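Local coordinates for protein beta-1,4-exocellulase (Thermobifida fusca, PDB 4B4H) that hydrolyses the beta-1,4 linkages of cellulose as a family 6 cellobiohydrolase, of which this chain is the catalytic domain, at residues 16-19 / 20-24; 406-409 / 410-414. All blocks are in the same frame, centred on the assembly; numbering follows the deposited sequence.

Contact 1: 16-19 / 20-24; sequences PVWS and AKAAA
W18 and A22 meet one helical turn apart, the methyl of A22 lying over one face of the indole. The A22 CB sits 4.0 Å from the centroid of the six-membered ring and 15° off its normal, a CH-pi contact offset toward the rim, where CZ2 of W18 is the nearest ring atom. The indole reaches this place because CG of W18 stands anti to the backbone N (chi1 176°), which swings the ring across the helix with a lean toward the C-terminal end, over A22. Its NE1 is hydrogen-bonded to the carbonyl O of P355, so the ring is fixed by its pyrrole N-H as well as by the methyl. On another side of the helix V17 and K21 run side by side and point the same way, with V17 CG1 3.9 Å from K21 NZ. The lysine chain is extended until it bends at chi4, and a water donates to V17 O at 2.9 Å while accepting a weak bond from K21 NZ. The backbone carries i to i+4 bonds, the straightest from A23 N to S19 O at 3.0 Å (170°), while S19 OG is hydrogen-bonded to A32 O, outside the helix. Such pairing of side chains four residues apart follows the regular spacing of an alpha-helix; here it sets W18 beside E357, a probable substrate-binding residue of the glycoside hydrolase family 6 domain.

Contact 2: 406-409 / 410-414; sequences SAQF and RELLA
L412 lies one turn on from Q408 and can be followed outward from its CB, which passes 3.3 Å from the carbonyl O of Q408. With CG anti to its own carbonyl carbon (chi1 -71°), the chain leans back over the preceding turn: CG comes within 3.1 Å of that same Q408 O. At the tip, CD1 lies 3.5 Å from Q408 O and 3.9 Å from Q408 CG, the two side chains crossing at a slant. Q408 O, flanked by aliphatic carbon of L412, accepts a hydrogen bond from L412 N at 2.8 Å (N-H...O 166°). Cut back to an alanine, this position would probably leave Q408 CG without its CD1 neighbour and open a gap beside the glutamine chain, which lies close to the predicted proton acceptor D359. Beside this pair, F409 CE2 approaches L413 CD2 at 4.1 Å, and the phenylalanine ring also meets W404. On the more exposed flank a water accepts from R410 NH1 at 2.8 Å and donates weakly to S406 OG, which is itself hydrogen-bonded to E25. The chemistry is therefore divided: apolar carbon of L412 and L413 packs on the buried Q408 and F409, whereas R410 is linked to S406 through a water.

How the contacts relate
Near the N terminus the chain passes from the short strand 11-12, already part of the main, mostly parallel sheet, into helix 16-24, where contact 1 joins successive turns. It then lays down the remaining strands of that sheet, up to 346-350, before helix 406-414 forms contact 2 close to the C terminus. Each contact closes only a helical turn, so the two follow in series, neither nesting nor crossing. In space they come together on the same side of the molecule, their centres 14 Å apart, and the helices touch where A22 O packs against F409 CE2 at 4.0 Å. The two ends of the catalytic domain are thereby brought side by side, near the predicted substrate-binding residue K353.

Contact 1: 16-19 / 20-24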
ATOM      1  N   PRO A  16       0.206   2.141 -20.139  1.00 11.08           N
ATOM      2  CA  PRO A  16       0.272   1.308 -21.341  1.00 11.22           C
ATOM      3  C   PRO A  16       1.196   0.110 -21.145  1.00 11.30           C
ATOM      4  O   PRO A  16       0.913  -0.971 -21.649  1.00 12.00           O
ATOM      5  CB  PRO A  16       0.874   2.242 -22.401  1.00 11.25           C
ATOM      6  CG  PRO A  16       0.799   3.620 -21.832  1.00 10.86           C
ATOM      7  CD  PRO A  16       0.857   3.448 -20.345  1.00 10.84           C
ATOM      8  N   VAL A  17       2.282   0.314 -20.400  1.00 11.70           N
ATOM      9  CA  VAL A  17       3.226  -0.754 -20.078  1.00 11.96           C
ATOM     10  C   VAL A  17       2.509  -1.905 -19.358  1.00 11.63           C
ATOM     11  O   VAL A  17       2.506  -3.048 -19.836  1.00 12.62           O
ATOM     12  CB  VAL A  17       4.409  -0.225 -19.223  1.00 12.35           C
ATOM     13  CG1 VAL A  17       5.438  -1.321 -18.972  1.00 12.67           C
ATOM     14  CG2 VAL A  17       5.077   0.959 -19.902  1.00 13.04           C
ATOM     15  N   TRP A  18       1.897  -1.606 -18.209  1.00 11.27           N
ATOM     16  CA  TRP A  18       1.147  -2.617 -17.461  1.00 11.01           C
ATOM     17  C   TRP A  18       0.042  -3.235 -18.281  1.00 10.87           C
ATOM     18  O   TRP A  18      -0.129  -4.457 -18.299  1.00 10.74           O
ATOM     19  CB  TRP A  18       0.583  -2.049 -16.155  1.00 10.33           C
ATOM     20  CG  TRP A  18      -0.263  -3.075 -15.430  1.00  9.89           C
ATOM     21  CD1 TRP A  18       0.170  -4.129 -14.635  1.00  9.67           C
ATOM     22  CD2 TRP A  18      -1.726  -3.228 -15.490  1.00  9.50           C
ATOM     23  NE1 TRP A  18      -0.893  -4.891 -14.197  1.00  9.58           N
ATOM     24  CE2 TRP A  18      -2.052  -4.398 -14.670  1.00  9.50           C
ATOM     25  CE3 TRP A  18      -2.756  -2.533 -16.107  1.00  9.15           C
ATOM     26  CZ2 TRP A  18      -3.350  -4.830 -14.495  1.00  9.36           C
ATOM     27  CZ3 TRP A  18      -4.068  -2.983 -15.922  1.00  9.27           C
ATOM     28  CH2 TRP A  18      -4.355  -4.096 -15.127  1.00  9.33           C
ATOM     29  N   SER A  19      -0.726  -2.393 -18.969  1.00 11.34           N
ATOM     30  CA  SER A  19      -1.859  -2.867 -19.754  1.00 11.60           C
ATOM     31  C   SER A  19      -1.479  -3.965 -20.757  1.00 11.66           C
ATOM     32  O   SER A  19      -2.252  -4.912 -20.960  1.00 11.25           O
ATOM     33  CB  SER A  19      -2.538  -1.705 -20.483  1.00 11.89           C
ATOM     34  OG  SER A  19      -3.679  -2.173 -21.184  1.00 12.52           O
ATOM     35  N   ALA A  20      -0.304  -3.823 -21.374  1.00 12.51           N
ATOM     36  CA  ALA A  20       0.149  -4.748 -22.410  1.00 12.87           C
ATOM     37  C   ALA A  20       0.477  -6.133 -21.850  1.00 12.96           C
ATOM     38  O   ALA A  20       0.313  -7.137 -22.540  1.00 13.35           O
ATOM     39  CB  ALA A  20       1.342  -4.173 -23.163  1.00 13.61           C
ATOM     40  N   LYS A  21       0.913  -6.192 -20.593  1.00 12.98           N
ATOM     41  CA  LYS A  21       1.183  -7.480 -19.946  1.00 13.36           C
ATOM     42  C   LYS A  21      -0.094  -8.174 -19.467  1.00 13.21           C
ATOM     43  O   LYS A  21      -0.173  -9.402 -19.469  1.00 12.86           O
ATOM     44  CB  LYS A  21       2.158  -7.311 -18.780  1.00 13.71           C
ATOM     45  CG  LYS A  21       3.466  -6.659 -19.167  1.00 14.18           C
ATOM     46  CD  LYS A  21       4.314  -6.389 -17.940  1.00 14.44           C
ATOM     47  CE  LYS A  21       5.783  -6.338 -18.324  1.00 15.57           C
ATOM     48  NZ  LYS A  21       6.111  -5.146 -19.153  1.00 15.90           N
ATOM     49  N   ALA A  22      -1.083  -7.378 -19.061  1.00 13.50           N
ATOM     50  CA  ALA A  22      -2.362  -7.885 -18.582  1.00 14.11           C
ATOM     51  C   ALA A  22      -3.186  -8.455 -19.737  1.00 14.60           C
ATOM     52  O   ALA A  22      -3.681  -9.589 -19.650  1.00 14.86           O
ATOM     53  CB  ALA A  22      -3.128  -6.779 -17.865  1.00 13.87           C
ATOM     54  N   ALA A  23      -3.292  -7.681 -20.819  1.00 14.74           N
ATOM     55  CA  ALA A  23      -4.044  -8.087 -22.014  1.00 15.23           C
ATOM     56  C   ALA A  23      -3.456  -9.322 -22.695  1.00 15.50           C
ATOM     57  O   ALA A  23      -4.171 -10.025 -23.414  1.00 15.57           O
ATOM     58  CB  ALA A  23      -4.147  -6.935 -23.011  1.00 15.27           C
ATOM     59  N   ALA A  24      -2.162  -9.571 -22.476  1.00 15.60           N
ATOM     60  CA  ALA A  24      -1.473 -10.716 -23.076  1.00 15.79           C
ATOM     61  C   ALA A  24      -1.793 -12.044 -22.399  1.00 15.25           C
ATOM     62  O   ALA A  24      -1.629 -13.107 -23.000  1.00 15.86           O
ATOM     63  CB  ALA A  24       0.025 -10.491 -23.076  1.00 15.84           C
TER
HETATM   64  O   HOH W   1       4.502  -3.864 -21.827  1.00 17.99           O

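Contact 2: 406-409 / 410-414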
ATOM      1  N   SER A 406       3.251 -14.583 -14.050  1.00 10.49           N
ATOM      2  CA  SER A 406       2.083 -15.065 -14.797  1.00 10.69           C
ATOM      3  C   SER A 406       1.186 -16.007 -13.992  1.00 10.32           C
ATOM      4  O   SER A 406      -0.043 -15.841 -13.955  1.00  9.93           O
ATOM      5  CB  SER A 406       2.506 -15.715 -16.123  1.00 11.24           C
ATOM      6  OG  SER A 406       1.367 -15.967 -16.931  1.00 12.73           O
ATOM      7  N   ALA A 407       1.792 -17.005 -13.354  1.00 10.17           N
ATOM      8  CA  ALA A 407       1.057 -17.859 -12.430  1.00  9.79           C
ATOM      9  C   ALA A 407       0.217 -17.037 -11.430  1.00  9.53           C
ATOM     10  O   ALA A 407      -0.970 -17.319 -11.234  1.00  9.13           O
ATOM     11  CB  ALA A 407       1.996 -18.827 -11.717  1.00 10.26           C
ATOM     12  N   GLN A 408       0.804 -15.995 -10.850  1.00  9.26           N
ATOM     13  CA  GLN A 408       0.074 -15.142  -9.916  1.00  8.98           C
ATOM     14  C   GLN A 408      -1.023 -14.320 -10.586  1.00  8.88           C
ATOM     15  O   GLN A 408      -2.092 -14.140 -10.006  1.00  8.73           O
ATOM     16  CB  GLN A 408       1.032 -14.214  -9.170  1.00  8.73           C
ATOM     17  CG  GLN A 408       0.437 -13.554  -7.928  1.00  8.81           C
ATOM     18  CD  GLN A 408       1.196 -12.311  -7.497  1.00  9.00           C
ATOM     19  OE1 GLN A 408       1.801 -11.621  -8.311  1.00  9.10           O
ATOM     20  NE2 GLN A 408       1.155 -12.025  -6.206  1.00  9.17           N
ATOM     21  N   PHE A 409      -0.762 -13.808 -11.787  1.00  9.06           N
ATOM     22  CA  PHE A 409      -1.808 -13.049 -12.478  1.00  9.25           C
ATOM     23  C   PHE A 409      -3.024 -13.921 -12.825  1.00  9.07           C
ATOM     24  O   PHE A 409      -4.168 -13.526 -12.590  1.00  9.13           O
ATOM     25  CB  PHE A 409      -1.285 -12.314 -13.716  1.00  9.56           C
ATOM     26  CG  PHE A 409      -2.334 -11.485 -14.405  1.00  9.91           C
ATOM     27  CD1 PHE A 409      -2.551 -10.150 -14.043  1.00 10.14           C
ATOM     28  CD2 PHE A 409      -3.109 -12.040 -15.426  1.00 10.19           C
ATOM     29  CE1 PHE A 409      -3.524  -9.393 -14.687  1.00 10.50           C
ATOM     30  CE2 PHE A 409      -4.088 -11.284 -16.057  1.00 10.63           C
ATOM     31  CZ  PHE A 409      -4.285  -9.965 -15.691  1.00 10.69           C
ATOM     32  N   ARG A 410      -2.780 -15.096 -13.395  1.00  9.70           N
ATOM     33  CA  ARG A 410      -3.879 -16.032 -13.680  1.00 10.10           C
ATOM     34  C   ARG A 410      -4.717 -16.370 -12.441  1.00  9.84           C
ATOM     35  O   ARG A 410      -5.949 -16.427 -12.515  1.00  9.90           O
ATOM     36  CB  ARG A 410      -3.356 -17.320 -14.327  1.00 10.80           C
ATOM     37  CG  ARG A 410      -2.832 -17.115 -15.732  1.00 11.97           C
ATOM     38  CD  ARG A 410      -1.950 -18.267 -16.164  1.00 13.56           C
ATOM     39  NE  ARG A 410      -2.657 -19.537 -16.324  1.00 14.53           N
ATOM     40  CZ  ARG A 410      -2.122 -20.731 -16.059  1.00 15.01           C
ATOM     41  NH1 ARG A 410      -0.879 -20.823 -15.598  1.00 15.83           N
ATOM     42  NH2 ARG A 410      -2.829 -21.836 -16.242  1.00 14.95           N
ATOM     43  N   GLU A 411      -4.060 -16.609 -11.310  1.00  9.63           N
ATOM     44  CA  GLU A 411      -4.737 -16.872 -10.045  1.00  9.24           C
ATOM     45  C   GLU A 411      -5.507 -15.657  -9.549  1.00  8.93           C
ATOM     46  O   GLU A 411      -6.684 -15.765  -9.177  1.00  9.09           O
ATOM     47  CB  GLU A 411      -3.757 -17.322  -8.966  1.00  9.46           C
ATOM     48  CG  GLU A 411      -4.458 -17.725  -7.682  1.00  9.54           C
ATOM     49  CD  GLU A 411      -3.534 -18.357  -6.670  1.00  9.79           C
ATOM     50  OE1 GLU A 411      -2.679 -17.645  -6.089  1.00  9.27           O
ATOM     51  OE2 GLU A 411      -3.690 -19.570  -6.433  1.00 10.57           O
ATOM     52  N   LEU A 412      -4.846 -14.501  -9.543  1.00  8.75           N
ATOM     53  CA  LEU A 412      -5.503 -13.256  -9.146  1.00  8.65           C
ATOM     54  C   LEU A 412      -6.733 -13.031  -9.991  1.00  8.63           C
ATOM     55  O   LEU A 412      -7.765 -12.646  -9.469  1.00  8.49           O
ATOM     56  CB  LEU A 412      -4.570 -12.046  -9.247  1.00  8.53           C
ATOM     57  CG  LEU A 412      -3.431 -11.927  -8.219  1.00  8.52           C
ATOM     58  CD1 LEU A 412      -2.391 -10.894  -8.624  1.00  8.68           C
ATOM     59  CD2 LEU A 412      -3.917 -11.655  -6.799  1.00  8.56           C
ATOM     60  N   LEU A 413      -6.591 -13.280 -11.293  1.00  9.00           N
ATOM     61  CA  LEU A 413      -7.667 -13.086 -12.243  1.00  9.54           C
ATOM     62  C   LEU A 413      -8.834 -14.043 -11.995  1.00  9.28           C
ATOM     63  O   LEU A 413      -9.973 -13.609 -12.037  1.00  9.63           O
ATOM     64  CB  LEU A 413      -7.149 -13.228 -13.671  1.00 10.04           C
ATOM     65  CG  LEU A 413      -8.099 -12.833 -14.798  1.00 10.62           C
ATOM     66  CD1 LEU A 413      -8.205 -11.320 -14.878  1.00 11.09           C
ATOM     67  CD2 LEU A 413      -7.619 -13.385 -16.121  1.00 10.59           C
ATOM     68  N   ALA A 414      -8.566 -15.322 -11.728  1.00  9.19           N
ATOM     69  CA  ALA A 414      -9.659 -16.285 -11.507  1.00  9.32           C
ATOM     70  C   ALA A 414     -10.359 -16.072 -10.160  1.00  9.48           C
ATOM     71  O   ALA A 414     -11.528 -16.453  -9.968  1.00  9.78           O
ATOM     72  CB  ALA A 414      -9.154 -17.720 -11.641  1.00  9.14           C
TER
HETATM   73  O   HOH W   2       1.287 -19.060 -15.992  1.00 14.84           O